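Local coordinates for glycosyl hydrolase family 2, TIM barrel domain protein (Faecalibacterium prausnitzii A2-165, PDB 6ED2) that probably acts as a gut bacterial beta-glucuronidase of glycosyl hydrolase family 2, hydrolysing beta-glucuronides to release glucuronic acid, at residues 313-318 with 575-580; 99-104 with 146-151; 167-172 with 377-382; 496-501 with 513-518. All coordinates share one frame; numbering follows the deposited sequence.

Interaction 1: residues 313-318 with 575-580; sequences PVYLRG and QGELVW
Leu316 and Gly576 lie directly across from each other, their CA atoms 4.1 Å apart, and from here the two strands run side by side in the same direction. Leu316 N donates to Gln575 O, and Leu316 O accepts from Glu577 N (2.8 Å); Gly318 repeats this exchange, its N to Glu577 O and its O to Val579 N (2.9 Å). Where Gly318 has no side chain, CD2 of Leu578 folds in to 3.4 Å from its N. These are the first and last of the eight parallel strands of the TIM barrel, so the contact closes the cylinder. Leu316 and Leu578 face strand 373-377, meeting Leu373 and Ile375 respectively, while Arg317 and Glu577 point to the other face. There the Tyr315 ring, with CG anti to its N (chi1 -179°), lies over Gly576, whose CA is 4.2 Å from the ring centroid. Tyr315 OH donates to Glu577 OE1 at an apparent 2.5 Å, a length too short to be taken literally, and that carboxylate also meets Arg618 and Trp619 NE1. Packing is looser at the start of the strands: Val314 O and Gln575 O, both acceptors, stand 4.1 Å apart, and a water bridges Val314 O (2.9 Å) to Gln575 OE1, donating to each; OE1 also accepts from Arg306.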
loop_
_atom_site.group_PDB
_atom_site.type_symbol
_atom_site.label_atom_id
_atom_site.label_comp_id
_atom_site.label_asym_id
_atom_site.label_seq_id
_atom_site.Cartn_x
_atom_site.Cartn_y
_atom_site.Cartn_z
ATOM N N PRO A 313 14.768 -40.318 -8.662
ATOM C CA PRO A 313 14.259 -39.572 -7.503
ATOM C C PRO A 313 13.932 -38.129 -7.846
ATOM O O PRO A 313 14.604 -37.497 -8.665
ATOM C CB PRO A 313 15.407 -39.662 -6.489
ATOM C CG PRO A 313 16.635 -39.883 -7.329
ATOM C CD PRO A 313 16.196 -40.671 -8.530
ATOM N N VAL A 314 12.877 -37.611 -7.214
ATOM C CA VAL A 314 12.453 -36.223 -7.382
ATOM C C VAL A 314 12.314 -35.594 -6.008
ATOM O O VAL A 314 11.618 -36.139 -5.141
ATOM C CB VAL A 314 11.115 -36.095 -8.139
ATOM C CG1 VAL A 314 10.715 -34.626 -8.214
ATOM C CG2 VAL A 314 11.229 -36.668 -9.529
ATOM N N TYR A 315 12.956 -34.447 -5.813
ATOM C CA TYR A 315 12.759 -33.646 -4.614
ATOM C C TYR A 315 11.593 -32.697 -4.877
ATOM O O TYR A 315 11.671 -31.844 -5.767
ATOM C CB TYR A 315 14.036 -32.885 -4.245
ATOM C CG TYR A 315 13.879 -32.068 -2.989
ATOM C CD1 TYR A 315 14.125 -32.625 -1.729
ATOM C CD2 TYR A 315 13.441 -30.745 -3.047
ATOM C CE1 TYR A 315 13.948 -31.872 -0.555
ATOM C CE2 TYR A 315 13.267 -29.989 -1.891
ATOM C CZ TYR A 315 13.520 -30.555 -0.652
ATOM O OH TYR A 315 13.345 -29.790 0.485
ATOM N N LEU A 316 10.508 -32.865 -4.124
ATOM C CA LEU A 316 9.288 -32.115 -4.380
ATOM C C LEU A 316 9.456 -30.678 -3.894
ATOM O O LEU A 316 9.956 -30.439 -2.787
ATOM C CB LEU A 316 8.095 -32.776 -3.678
ATOM C CG LEU A 316 7.864 -34.299 -3.821
ATOM C CD1 LEU A 316 6.607 -34.772 -3.063
ATOM C CD2 LEU A 316 7.776 -34.738 -5.280
ATOM N N ARG A 317 9.051 -29.722 -4.727
ATOM C CA ARG A 317 9.062 -28.305 -4.368
ATOM C C ARG A 317 7.840 -27.652 -4.994
ATOM O O ARG A 317 7.522 -27.904 -6.164
ATOM C CB ARG A 317 10.349 -27.596 -4.836
ATOM C CG ARG A 317 10.480 -27.460 -6.354
ATOM C CD ARG A 317 11.929 -27.498 -6.796
ATOM N NE ARG A 317 12.469 -28.846 -6.676
ATOM C CZ ARG A 317 13.697 -29.203 -7.044
ATOM N NH1 ARG A 317 14.525 -28.305 -7.568
ATOM N NH2 ARG A 317 14.095 -30.463 -6.891
ATOM N N GLY A 318 7.150 -26.830 -4.211
ATOM C CA GLY A 318 5.941 -26.205 -4.697
ATOM C C GLY A 318 5.061 -25.682 -3.592
ATOM O O GLY A 318 5.558 -25.093 -2.627
ATOM N N GLN A 575 12.272 -34.826 1.936
ATOM C CA GLN A 575 12.310 -35.032 0.494
ATOM C C GLN A 575 11.350 -34.122 -0.257
ATOM O O GLN A 575 11.117 -34.331 -1.454
ATOM C CB GLN A 575 12.020 -36.499 0.172
ATOM C CG GLN A 575 13.135 -37.427 0.611
ATOM C CD GLN A 575 14.394 -37.223 -0.206
ATOM O OE1 GLN A 575 14.330 -37.144 -1.429
ATOM N NE2 GLN A 575 15.549 -37.141 0.464
ATOM N N GLY A 576 10.800 -33.114 0.401
ATOM C CA GLY A 576 9.917 -32.205 -0.288
ATOM C C GLY A 576 9.560 -31.005 0.556
ATOM O O GLY A 576 9.461 -31.116 1.784
ATOM N N GLU A 577 9.371 -29.852 -0.093
ATOM C CA GLU A 577 8.935 -28.628 0.576
ATOM C C GLU A 577 7.795 -28.029 -0.231
ATOM O O GLU A 577 7.982 -27.632 -1.386
ATOM C CB GLU A 577 10.086 -27.626 0.729
ATOM C CG GLU A 577 10.868 -27.380 -0.559
ATOM C CD GLU A 577 12.203 -26.697 -0.309
ATOM O OE1 GLU A 577 13.127 -27.347 0.250
ATOM O OE2 GLU A 577 12.326 -25.506 -0.670
ATOM N N LEU A 578 6.616 -27.985 0.358
ATOM C CA LEU A 578 5.475 -27.326 -0.254
ATOM C C LEU A 578 5.095 -26.231 0.722
ATOM O O LEU A 578 4.691 -26.519 1.858
ATOM C CB LEU A 578 4.318 -28.290 -0.518
ATOM C CG LEU A 578 4.643 -29.552 -1.317
ATOM C CD1 LEU A 578 3.370 -30.348 -1.541
ATOM C CD2 LEU A 578 5.317 -29.270 -2.640
ATOM N N VAL A 579 5.275 -24.981 0.300
ATOM C CA VAL A 579 5.133 -23.850 1.207
ATOM C C VAL A 579 3.676 -23.424 1.218
ATOM O O VAL A 579 2.940 -23.631 0.247
ATOM C CB VAL A 579 6.089 -22.701 0.801
ATOM C CG1 VAL A 579 5.649 -22.048 -0.514
ATOM C CG2 VAL A 579 6.220 -21.661 1.917
ATOM N N TRP A 580 3.235 -22.861 2.341
ATOM C CA TRP A 580 1.912 -22.257 2.449
ATOM C C TRP A 580 2.041 -20.747 2.262
ATOM O O TRP A 580 2.738 -20.094 3.037
ATOM C CB TRP A 580 1.315 -22.555 3.814
ATOM C CG TRP A 580 -0.158 -22.365 3.917
ATOM C CD1 TRP A 580 -0.813 -21.431 4.665
ATOM C CD2 TRP A 580 -1.162 -23.161 3.291
ATOM N NE1 TRP A 580 -2.168 -21.598 4.540
ATOM C CE2 TRP A 580 -2.409 -22.650 3.693
ATOM C CE3 TRP A 580 -1.127 -24.252 2.415
ATOM C CZ2 TRP A 580 -3.616 -23.194 3.254
ATOM C CZ3 TRP A 580 -2.319 -24.783 1.973
ATOM C CH2 TRP A 580 -3.552 -24.255 2.398
HETATM O O HOH W 1 12.437 -38.138 -3.245
#

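Interaction 2: residues 99-104 with 146-151; sequences FFVPAE and NIVRYN
Val101 and Tyr150 meet where the end of strand 92-101 in the N-terminal sugar-binding domain, a jelly-roll beta-sandwich in this family, runs out beside the loop leading into strand 152-161. CG1 of Val101 touches Tyr150 CD1 at 3.7 Å, and the other methyl, CG2, turns to Val148 CB. Val148 also puts CG1 against the edge of the Phe99 ring, 3.9 Å from CE1, the two side chains at about a right angle. On the far side of the strand the Phe100 ring, its CG anti to the backbone N (chi1 -171°), brings CZ to 3.3 Å from Asn151 C. Further out, what positions these groups is the sandwich itself: Phe99 and Val101 pair with Asn154 and Gln152 of strand 152-161, Val125 packs on Phe99 and Val148, and Tyr150 OH is held by Thr145 O. Around Glu104, whose carboxylate forms a salt bridge with Arg38 of the second subunit, the contact borders a subunit interface. Asn151 ties the two segments together just before strand 152-161, with phi 53° placing it in the left-handed region. Its N makes a weak, bent bond to Val101 O, and its OD1 accepts from Ala103 N at 3.0 Å.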
loop_
_atom_site.group_PDB
_atom_site.type_symbol
_atom_site.label_atom_id
_atom_site.label_comp_id
_atom_site.label_asym_id
_atom_site.label_seq_id
_atom_site.Cartn_x
_atom_site.Cartn_y
_atom_site.Cartn_z
ATOM N N PHE A 99 -32.877 -25.482 -20.017
ATOM C CA PHE A 99 -32.050 -26.098 -21.035
ATOM C C PHE A 99 -32.958 -26.747 -22.055
ATOM O O PHE A 99 -34.071 -27.190 -21.746
ATOM C CB PHE A 99 -31.055 -27.123 -20.458
ATOM C CG PHE A 99 -31.697 -28.293 -19.753
ATOM C CD1 PHE A 99 -31.922 -29.491 -20.422
ATOM C CD2 PHE A 99 -32.046 -28.210 -18.413
ATOM C CE1 PHE A 99 -32.501 -30.585 -19.761
ATOM C CE2 PHE A 99 -32.623 -29.303 -17.747
ATOM C CZ PHE A 99 -32.855 -30.480 -18.425
ATOM N N PHE A 100 -32.477 -26.772 -23.280
ATOM C CA PHE A 100 -33.240 -27.293 -24.389
ATOM C C PHE A 100 -32.750 -28.693 -24.679
ATOM O O PHE A 100 -31.540 -28.925 -24.757
ATOM C CB PHE A 100 -33.083 -26.421 -25.634
ATOM C CG PHE A 100 -34.031 -26.794 -26.739
ATOM C CD1 PHE A 100 -35.339 -26.338 -26.726
ATOM C CD2 PHE A 100 -33.623 -27.638 -27.766
ATOM C CE1 PHE A 100 -36.219 -26.687 -27.741
ATOM C CE2 PHE A 100 -34.495 -27.992 -28.782
ATOM C CZ PHE A 100 -35.791 -27.513 -28.774
ATOM N N VAL A 101 -33.683 -29.612 -24.861
ATOM C CA VAL A 101 -33.347 -30.972 -25.267
ATOM C C VAL A 101 -33.795 -31.141 -26.713
ATOM O O VAL A 101 -34.998 -31.100 -26.989
ATOM C CB VAL A 101 -34.007 -32.018 -24.358
ATOM C CG1 VAL A 101 -33.706 -33.415 -24.880
ATOM C CG2 VAL A 101 -33.529 -31.849 -22.920
ATOM N N PRO A 102 -32.879 -31.337 -27.653
ATOM C CA PRO A 102 -33.281 -31.481 -29.056
ATOM C C PRO A 102 -34.153 -32.708 -29.263
ATOM O O PRO A 102 -34.034 -33.715 -28.560
ATOM C CB PRO A 102 -31.946 -31.620 -29.796
ATOM C CG PRO A 102 -30.909 -31.083 -28.851
ATOM C CD PRO A 102 -31.420 -31.350 -27.471
ATOM N N ALA A 103 -35.040 -32.612 -30.253
ATOM C CA ALA A 103 -35.837 -33.768 -30.646
ATOM C C ALA A 103 -34.952 -34.956 -30.998
ATOM O O ALA A 103 -35.253 -36.094 -30.628
ATOM C CB ALA A 103 -36.727 -33.408 -31.834
ATOM N N GLU A 104 -33.857 -34.707 -31.714
ATOM C CA GLU A 104 -32.953 -35.718 -32.231
ATOM C C GLU A 104 -32.056 -36.348 -31.144
ATOM O O GLU A 104 -31.168 -37.136 -31.492
ATOM C CB GLU A 104 -32.091 -35.122 -33.347
ATOM C CG GLU A 104 -31.091 -34.060 -32.897
ATOM C CD GLU A 104 -31.626 -32.616 -32.971
ATOM O OE1 GLU A 104 -32.847 -32.405 -33.218
ATOM O OE2 GLU A 104 -30.796 -31.692 -32.776
ATOM N N ASN A 146 -36.158 -39.798 -18.742
ATOM C CA ASN A 146 -37.608 -39.942 -18.759
ATOM C C ASN A 146 -38.325 -38.786 -18.102
ATOM O O ASN A 146 -39.531 -38.883 -17.882
ATOM C CB ASN A 146 -38.029 -41.244 -18.082
ATOM C CG ASN A 146 -37.421 -42.448 -18.747
ATOM O OD1 ASN A 146 -36.837 -43.300 -18.085
ATOM N ND2 ASN A 146 -37.523 -42.510 -20.073
ATOM N N ILE A 147 -37.619 -37.704 -17.775
ATOM C CA ILE A 147 -38.240 -36.546 -17.159
ATOM C C ILE A 147 -38.326 -35.352 -18.110
ATOM O O ILE A 147 -39.218 -34.511 -17.950
ATOM C CB ILE A 147 -37.480 -36.164 -15.868
ATOM C CG1 ILE A 147 -37.322 -37.390 -14.967
ATOM C CG2 ILE A 147 -38.199 -35.072 -15.125
ATOM C CD1 ILE A 147 -38.650 -37.952 -14.485
ATOM N N VAL A 148 -37.433 -35.249 -19.082
ATOM C CA VAL A 148 -37.376 -34.077 -19.948
ATOM C C VAL A 148 -38.463 -34.155 -21.011
ATOM O O VAL A 148 -38.914 -35.239 -21.403
ATOM C CB VAL A 148 -35.985 -33.947 -20.598
ATOM C CG1 VAL A 148 -34.946 -33.560 -19.552
ATOM C CG2 VAL A 148 -35.611 -35.246 -21.300
ATOM N N ARG A 149 -38.887 -32.986 -21.486
ATOM C CA ARG A 149 -39.690 -32.890 -22.697
ATOM C C ARG A 149 -38.750 -32.658 -23.872
ATOM O O ARG A 149 -37.875 -31.785 -23.809
ATOM C CB ARG A 149 -40.711 -31.756 -22.598
ATOM C CG ARG A 149 -41.489 -31.693 -21.298
ATOM C CD ARG A 149 -41.619 -30.242 -20.847
ATOM N NE ARG A 149 -42.284 -30.100 -19.550
ATOM C CZ ARG A 149 -42.143 -29.037 -18.756
ATOM N NH1 ARG A 149 -42.790 -28.983 -17.587
ATOM N NH2 ARG A 149 -41.347 -28.029 -19.128
ATOM N N TYR A 150 -38.930 -33.438 -24.934
ATOM C CA TYR A 150 -38.034 -33.421 -26.084
ATOM C C TYR A 150 -38.423 -32.326 -27.083
ATOM O O TYR A 150 -39.604 -32.041 -27.288
ATOM C CB TYR A 150 -38.017 -34.801 -26.747
ATOM C CG TYR A 150 -37.286 -35.811 -25.884
ATOM C CD1 TYR A 150 -35.939 -36.122 -26.115
ATOM C CD2 TYR A 150 -37.921 -36.420 -24.806
ATOM C CE1 TYR A 150 -35.262 -37.023 -25.305
ATOM C CE2 TYR A 150 -37.251 -37.324 -23.994
ATOM C CZ TYR A 150 -35.928 -37.623 -24.252
ATOM O OH TYR A 150 -35.282 -38.512 -23.438
ATOM N N ASN A 151 -37.405 -31.705 -27.683
ATOM C CA ASN A 151 -37.549 -30.501 -28.508
ATOM C C ASN A 151 -38.298 -29.391 -27.772
ATOM O O ASN A 151 -39.053 -28.618 -28.368
ATOM C CB ASN A 151 -38.206 -30.801 -29.858
ATOM C CG ASN A 151 -37.573 -29.997 -30.992
ATOM O OD1 ASN A 151 -36.359 -30.105 -31.254
ATOM N ND2 ASN A 151 -38.384 -29.167 -31.661
#

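Interaction 3: residues 167-172 with 377-382; sequences TMLPAG and EVPAVG
A cis peptide joins Leu169 to Pro170, and both residues close on one carbonyl, Pro379 O, which sits 3.2 Å from Leu169 CB and 3.3 Å from Pro170 CA. The second approach is a CA-H...O contact. The same oxygen accepts a weak bond from Val381 N, closing an inverse gamma turn centred on Ala380. That turn follows barrel strand 373-377, so here the C-terminal end of a TIM-barrel strand meets a loop of the sugar-binding domain, and the contact joins two domains of the enzyme. Leu169 turns its CB toward the 377-382 segment: CD2 lies 3.8 Å from Ala380 CB, and CB packs on Pro379 CB. At the last residue of the turn, Pro170 CB rests on Val381 CG1 at 3.6 Å. The one hydrogen bond between the segments runs from Ala171 N to Val381 O, 3.1 Å long and nearly straight at 170°, with the donor close to the line of the C=O bond. Val381's side chain also lies about 5 Å from a bound glycerol, probably from the crystallisation liquor, while Ala171 CB reaches Gly382 O at 3.7 Å.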
loop_
_atom_site.group_PDB
_atom_site.type_symbol
_atom_site.label_atom_id
_atom_site.label_comp_id
_atom_site.label_asym_id
_atom_site.label_seq_id
_atom_site.Cartn_x
_atom_site.Cartn_y
_atom_site.Cartn_z
ATOM N N THR A 167 -20.161 -33.863 10.876
ATOM C CA THR A 167 -20.220 -35.132 10.161
ATOM C C THR A 167 -19.917 -34.989 8.672
ATOM O O THR A 167 -20.108 -35.951 7.920
ATOM C CB THR A 167 -21.588 -35.799 10.360
ATOM O OG1 THR A 167 -22.630 -34.855 10.098
ATOM C CG2 THR A 167 -21.731 -36.302 11.783
ATOM N N MET A 168 -19.422 -33.835 8.229
ATOM C CA MET A 168 -19.165 -33.588 6.817
ATOM C C MET A 168 -17.705 -33.209 6.592
ATOM O O MET A 168 -16.967 -32.861 7.516
ATOM C CB MET A 168 -20.059 -32.461 6.285
ATOM C CG MET A 168 -19.779 -31.134 6.988
ATOM S SD MET A 168 -20.677 -29.726 6.306
ATOM C CE MET A 168 -19.718 -29.391 4.809
ATOM N N LEU A 169 -17.309 -33.253 5.328
ATOM C CA LEU A 169 -16.017 -32.768 4.885
ATOM C C LEU A 169 -16.226 -31.539 4.013
ATOM O O LEU A 169 -16.807 -31.663 2.921
ATOM C CB LEU A 169 -15.292 -33.856 4.105
ATOM C CG LEU A 169 -14.704 -35.049 4.855
ATOM C CD1 LEU A 169 -15.771 -36.008 5.387
ATOM C CD2 LEU A 169 -13.809 -35.764 3.883
ATOM N N PRO A 170 -15.769 -30.339 4.417
ATOM C CA PRO A 170 -14.989 -30.033 5.624
ATOM C C PRO A 170 -15.869 -29.812 6.853
ATOM O O PRO A 170 -17.070 -29.568 6.720
ATOM C CB PRO A 170 -14.270 -28.744 5.241
ATOM C CG PRO A 170 -15.274 -28.033 4.357
ATOM C CD PRO A 170 -16.001 -29.132 3.596
ATOM N N ALA A 171 -15.272 -29.879 8.039
ATOM C CA ALA A 171 -16.027 -29.909 9.285
ATOM C C ALA A 171 -16.157 -28.523 9.906
ATOM O O ALA A 171 -15.260 -27.681 9.811
ATOM C CB ALA A 171 -15.353 -30.854 10.283
ATOM N N GLY A 172 -17.278 -28.300 10.568
ATOM C CA GLY A 172 -17.438 -27.074 11.321
ATOM C C GLY A 172 -18.763 -27.105 12.026
ATOM O O GLY A 172 -19.340 -28.174 12.232
ATOM N N GLU A 377 -5.957 -34.269 -2.407
ATOM C CA GLU A 377 -6.412 -34.222 -1.025
ATOM C C GLU A 377 -7.932 -34.137 -0.939
ATOM O O GLU A 377 -8.561 -33.294 -1.592
ATOM C CB GLU A 377 -5.779 -33.037 -0.292
ATOM C CG GLU A 377 -6.183 -32.955 1.178
ATOM C CD GLU A 377 -5.312 -31.983 1.976
ATOM O OE1 GLU A 377 -4.096 -32.260 2.149
ATOM O OE2 GLU A 377 -5.851 -30.948 2.438
ATOM N N VAL A 378 -8.501 -34.977 -0.089
ATOM C CA VAL A 378 -9.935 -35.041 0.184
ATOM C C VAL A 378 -10.287 -33.976 1.230
ATOM O O VAL A 378 -9.405 -33.560 1.991
ATOM C CB VAL A 378 -10.271 -36.484 0.603
ATOM C CG1 VAL A 378 -9.984 -36.721 2.075
ATOM C CG2 VAL A 378 -11.660 -36.899 0.190
ATOM N N PRO A 379 -11.531 -33.446 1.302
ATOM C CA PRO A 379 -11.767 -32.311 2.221
ATOM C C PRO A 379 -11.847 -32.684 3.701
ATOM O O PRO A 379 -12.666 -32.130 4.442
ATOM C CB PRO A 379 -13.102 -31.730 1.729
ATOM C CG PRO A 379 -13.369 -32.385 0.397
ATOM C CD PRO A 379 -12.721 -33.720 0.481
ATOM N N ALA A 380 -10.975 -33.593 4.152
ATOM C CA ALA A 380 -10.962 -34.053 5.544
ATOM C C ALA A 380 -10.140 -33.089 6.403
ATOM O O ALA A 380 -9.050 -33.394 6.904
ATOM C CB ALA A 380 -10.417 -35.470 5.628
ATOM N N VAL A 381 -10.687 -31.893 6.560
ATOM C CA VAL A 381 -10.029 -30.826 7.294
ATOM C C VAL A 381 -11.022 -30.292 8.312
ATOM O O VAL A 381 -12.238 -30.319 8.089
ATOM C CB VAL A 381 -9.522 -29.706 6.348
ATOM C CG1 VAL A 381 -10.693 -29.091 5.576
ATOM C CG2 VAL A 381 -8.725 -28.631 7.125
ATOM N N GLY A 382 -10.499 -29.817 9.442
ATOM C CA GLY A 382 -11.331 -29.384 10.548
ATOM C C GLY A 382 -11.619 -30.436 11.599
ATOM O O GLY A 382 -12.476 -30.200 12.463
#

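Interaction 4: residues 496-501 with 513-518; sequences RYYGWY and AAFHHE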
loop_
_atom_site.group_PDB
_atom_site.type_symbol
_atom_site.label_atom_id
_atom_site.label_comp_id
_atom_site.label_asym_id
_atom_site.label_seq_id
_atom_site.Cartn_x
_atom_site.Cartn_y
_atom_site.Cartn_z
ATOM N N ARG A 496 4.357 -27.043 9.738
ATOM C CA ARG A 496 5.141 -26.503 10.841
ATOM C C ARG A 496 5.374 -25.007 10.673
ATOM O O ARG A 496 5.638 -24.528 9.570
ATOM C CB ARG A 496 6.473 -27.233 10.968
ATOM C CG ARG A 496 6.342 -28.639 11.555
ATOM C CD ARG A 496 5.604 -28.598 12.877
ATOM N NE ARG A 496 5.440 -29.916 13.484
ATOM C CZ ARG A 496 4.391 -30.716 13.285
ATOM N NH1 ARG A 496 3.398 -30.352 12.483
ATOM N NH2 ARG A 496 4.337 -31.888 13.895
ATOM N N TYR A 497 5.280 -24.279 11.783
ATOM C CA TYR A 497 5.344 -22.826 11.817
ATOM C C TYR A 497 6.257 -22.358 12.940
ATOM O O TYR A 497 5.919 -21.445 13.707
ATOM C CB TYR A 497 3.955 -22.232 11.979
ATOM C CG TYR A 497 3.098 -22.421 10.753
ATOM C CD1 TYR A 497 3.271 -21.612 9.633
ATOM C CD2 TYR A 497 2.119 -23.417 10.708
ATOM C CE1 TYR A 497 2.478 -21.772 8.502
ATOM C CE2 TYR A 497 1.327 -23.590 9.587
ATOM C CZ TYR A 497 1.510 -22.768 8.487
ATOM O OH TYR A 497 0.727 -22.948 7.371
ATOM N N TYR A 498 7.423 -22.996 13.057
ATOM C CA TYR A 498 8.448 -22.560 13.998
ATOM C C TYR A 498 8.994 -21.209 13.555
ATOM O O TYR A 498 9.674 -21.108 12.526
ATOM C CB TYR A 498 9.559 -23.598 14.080
ATOM C CG TYR A 498 9.199 -24.815 14.925
ATOM C CD1 TYR A 498 9.082 -24.714 16.309
ATOM C CD2 TYR A 498 8.989 -26.061 14.336
ATOM C CE1 TYR A 498 8.766 -25.822 17.089
ATOM C CE2 TYR A 498 8.679 -27.172 15.097
ATOM C CZ TYR A 498 8.573 -27.051 16.475
ATOM O OH TYR A 498 8.266 -28.152 17.233
ATOM N N GLY A 499 8.701 -20.170 14.324
ATOM C CA GLY A 499 9.095 -18.825 13.969
ATOM C C GLY A 499 7.942 -17.958 13.534
ATOM O O GLY A 499 8.148 -16.763 13.289
ATOM N N TRP A 500 6.739 -18.521 13.422
ATOM C CA TRP A 500 5.532 -17.727 13.240
ATOM C C TRP A 500 4.568 -17.945 14.406
ATOM O O TRP A 500 4.529 -17.132 15.337
ATOM C CB TRP A 500 4.855 -18.058 11.903
ATOM C CG TRP A 500 3.694 -17.133 11.636
ATOM C CD1 TRP A 500 2.372 -17.461 11.616
ATOM C CD2 TRP A 500 3.764 -15.721 11.405
ATOM N NE1 TRP A 500 1.609 -16.343 11.376
ATOM C CE2 TRP A 500 2.442 -15.259 11.243
ATOM C CE3 TRP A 500 4.821 -14.800 11.307
ATOM C CZ2 TRP A 500 2.143 -13.909 10.989
ATOM C CZ3 TRP A 500 4.519 -13.451 11.045
ATOM C CH2 TRP A 500 3.193 -13.027 10.897
ATOM N N TYR A 501 3.787 -19.038 14.385
ATOM C CA TYR A 501 2.847 -19.275 15.482
ATOM C C TYR A 501 3.553 -19.657 16.773
ATOM O O TYR A 501 2.988 -19.460 17.856
ATOM C CB TYR A 501 1.847 -20.376 15.125
ATOM C CG TYR A 501 0.915 -20.007 14.008
ATOM C CD1 TYR A 501 0.101 -18.886 14.103
ATOM C CD2 TYR A 501 0.843 -20.780 12.856
ATOM C CE1 TYR A 501 -0.771 -18.544 13.077
ATOM C CE2 TYR A 501 -0.018 -20.451 11.823
ATOM C CZ TYR A 501 -0.818 -19.335 11.935
ATOM O OH TYR A 501 -1.675 -19.002 10.908
ATOM N N ALA A 513 16.073 -23.986 17.195
ATOM C CA ALA A 513 16.481 -25.105 18.050
ATOM C C ALA A 513 15.289 -25.981 18.430
ATOM O O ALA A 513 15.412 -27.208 18.494
ATOM C CB ALA A 513 17.193 -24.595 19.311
ATOM N N ALA A 514 14.130 -25.374 18.696
ATOM C CA ALA A 514 12.943 -26.181 18.952
ATOM C C ALA A 514 12.593 -27.013 17.728
ATOM O O ALA A 514 12.129 -28.151 17.847
ATOM C CB ALA A 514 11.763 -25.287 19.352
ATOM N N PHE A 515 12.802 -26.452 16.543
ATOM C CA PHE A 515 12.482 -27.152 15.309
ATOM C C PHE A 515 13.406 -28.355 15.127
ATOM O O PHE A 515 12.940 -29.476 14.902
ATOM C CB PHE A 515 12.583 -26.148 14.157
ATOM C CG PHE A 515 11.947 -26.579 12.860
ATOM C CD1 PHE A 515 11.362 -27.822 12.702
ATOM C CD2 PHE A 515 11.955 -25.705 11.769
ATOM C CE1 PHE A 515 10.804 -28.199 11.472
ATOM C CE2 PHE A 515 11.395 -26.069 10.550
ATOM C CZ PHE A 515 10.828 -27.327 10.398
ATOM N N HIS A 516 14.720 -28.140 15.263
ATOM C CA HIS A 516 15.679 -29.243 15.239
ATOM C C HIS A 516 15.347 -30.295 16.286
ATOM O O HIS A 516 15.501 -31.496 16.039
ATOM C CB HIS A 516 17.086 -28.720 15.479
ATOM C CG HIS A 516 17.769 -28.252 14.241
ATOM N ND1 HIS A 516 18.076 -29.099 13.197
ATOM C CD2 HIS A 516 18.211 -27.026 13.877
ATOM C CE1 HIS A 516 18.686 -28.413 12.244
ATOM N NE2 HIS A 516 18.783 -27.155 12.634
ATOM N N HIS A 517 14.895 -29.862 17.462
ATOM C CA HIS A 517 14.528 -30.814 18.500
ATOM C C HIS A 517 13.422 -31.747 18.015
ATOM O O HIS A 517 13.545 -32.970 18.119
ATOM C CB HIS A 517 14.105 -30.076 19.773
ATOM C CG HIS A 517 13.687 -30.992 20.882
ATOM N ND1 HIS A 517 14.591 -31.709 21.642
ATOM C CD2 HIS A 517 12.459 -31.337 21.337
ATOM C CE1 HIS A 517 13.938 -32.434 22.531
ATOM N NE2 HIS A 517 12.643 -32.227 22.367
ATOM N N GLU A 518 12.344 -31.192 17.450
ATOM C CA GLU A 518 11.262 -32.052 16.965
ATOM C C GLU A 518 11.716 -32.917 15.793
ATOM O O GLU A 518 11.330 -34.086 15.695
ATOM C CB GLU A 518 10.029 -31.230 16.565
ATOM C CG GLU A 518 8.777 -32.113 16.380
ATOM C CD GLU A 518 7.577 -31.402 15.741
ATOM O OE1 GLU A 518 7.480 -30.160 15.850
ATOM O OE2 GLU A 518 6.713 -32.098 15.145
HETATM O O HOH W 2 10.339 -28.906 19.765
#
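Glu518 OE1 is gripped from two directions: Tyr498 OH donates to its anti lone pair at 2.6 Å, and Arg496 NE comes in on the syn side at 3.1 Å. This is the start of the loop after barrel strand 492-495, docking on helix 508-525 that follows it, within one beta-alpha unit of the TIM barrel. Arg496 holds the carboxylate side-on in a salt bridge: NE shares its hydrogen between OE1 and OE2, and NH2 bonds OE2 at 2.7 Å; guanidinium and carboxylate planes are turned 31° apart. OE2 also accepts from Trp522 NE1 of the same helix, so both oxygens have several donors, which probably keeps the glutamate ionised. Its extended chain, with CG anti to N (chi1 -166°), carries the carboxylate out to them. The Tyr498 ring lies flat on the helix: CA of Phe515 sits over its face, 3.8 Å from the centroid, and the Phe515 ring is nearly parallel but slid aside, barely overlapping it. Ala514 CB touches Tyr498 CE1. A type II turn from Tyr497 to Trp500 carries the chain away from the helix. Beside the tyrosine hydroxyl, a water donates to Ala514 O at 2.7 Å and only weakly to Tyr498 OH.

In the fold
From the N terminus, interaction 2 closes first, within the sugar-binding domain, before any other contact opens. Interaction 3 then opens at 167-172, still in that domain. Next come residues 313-318, on the first strand of the barrel, which open interaction 1 before interaction 3 is closed at 377-382, so these two cross. Interaction 4 follows as a short loop of 496-501 on 513-518, lying wholly between the halves of interaction 1, which ends at 575-580. Interaction 3 joins the sugar-binding domain to the barrel, whereas 1 and 4 lie within the barrel and touch, Trp580 CD1 being 3.5 Å from Tyr497 OH. Interaction 2 stands apart, its centre 50 Å from that of interaction 1.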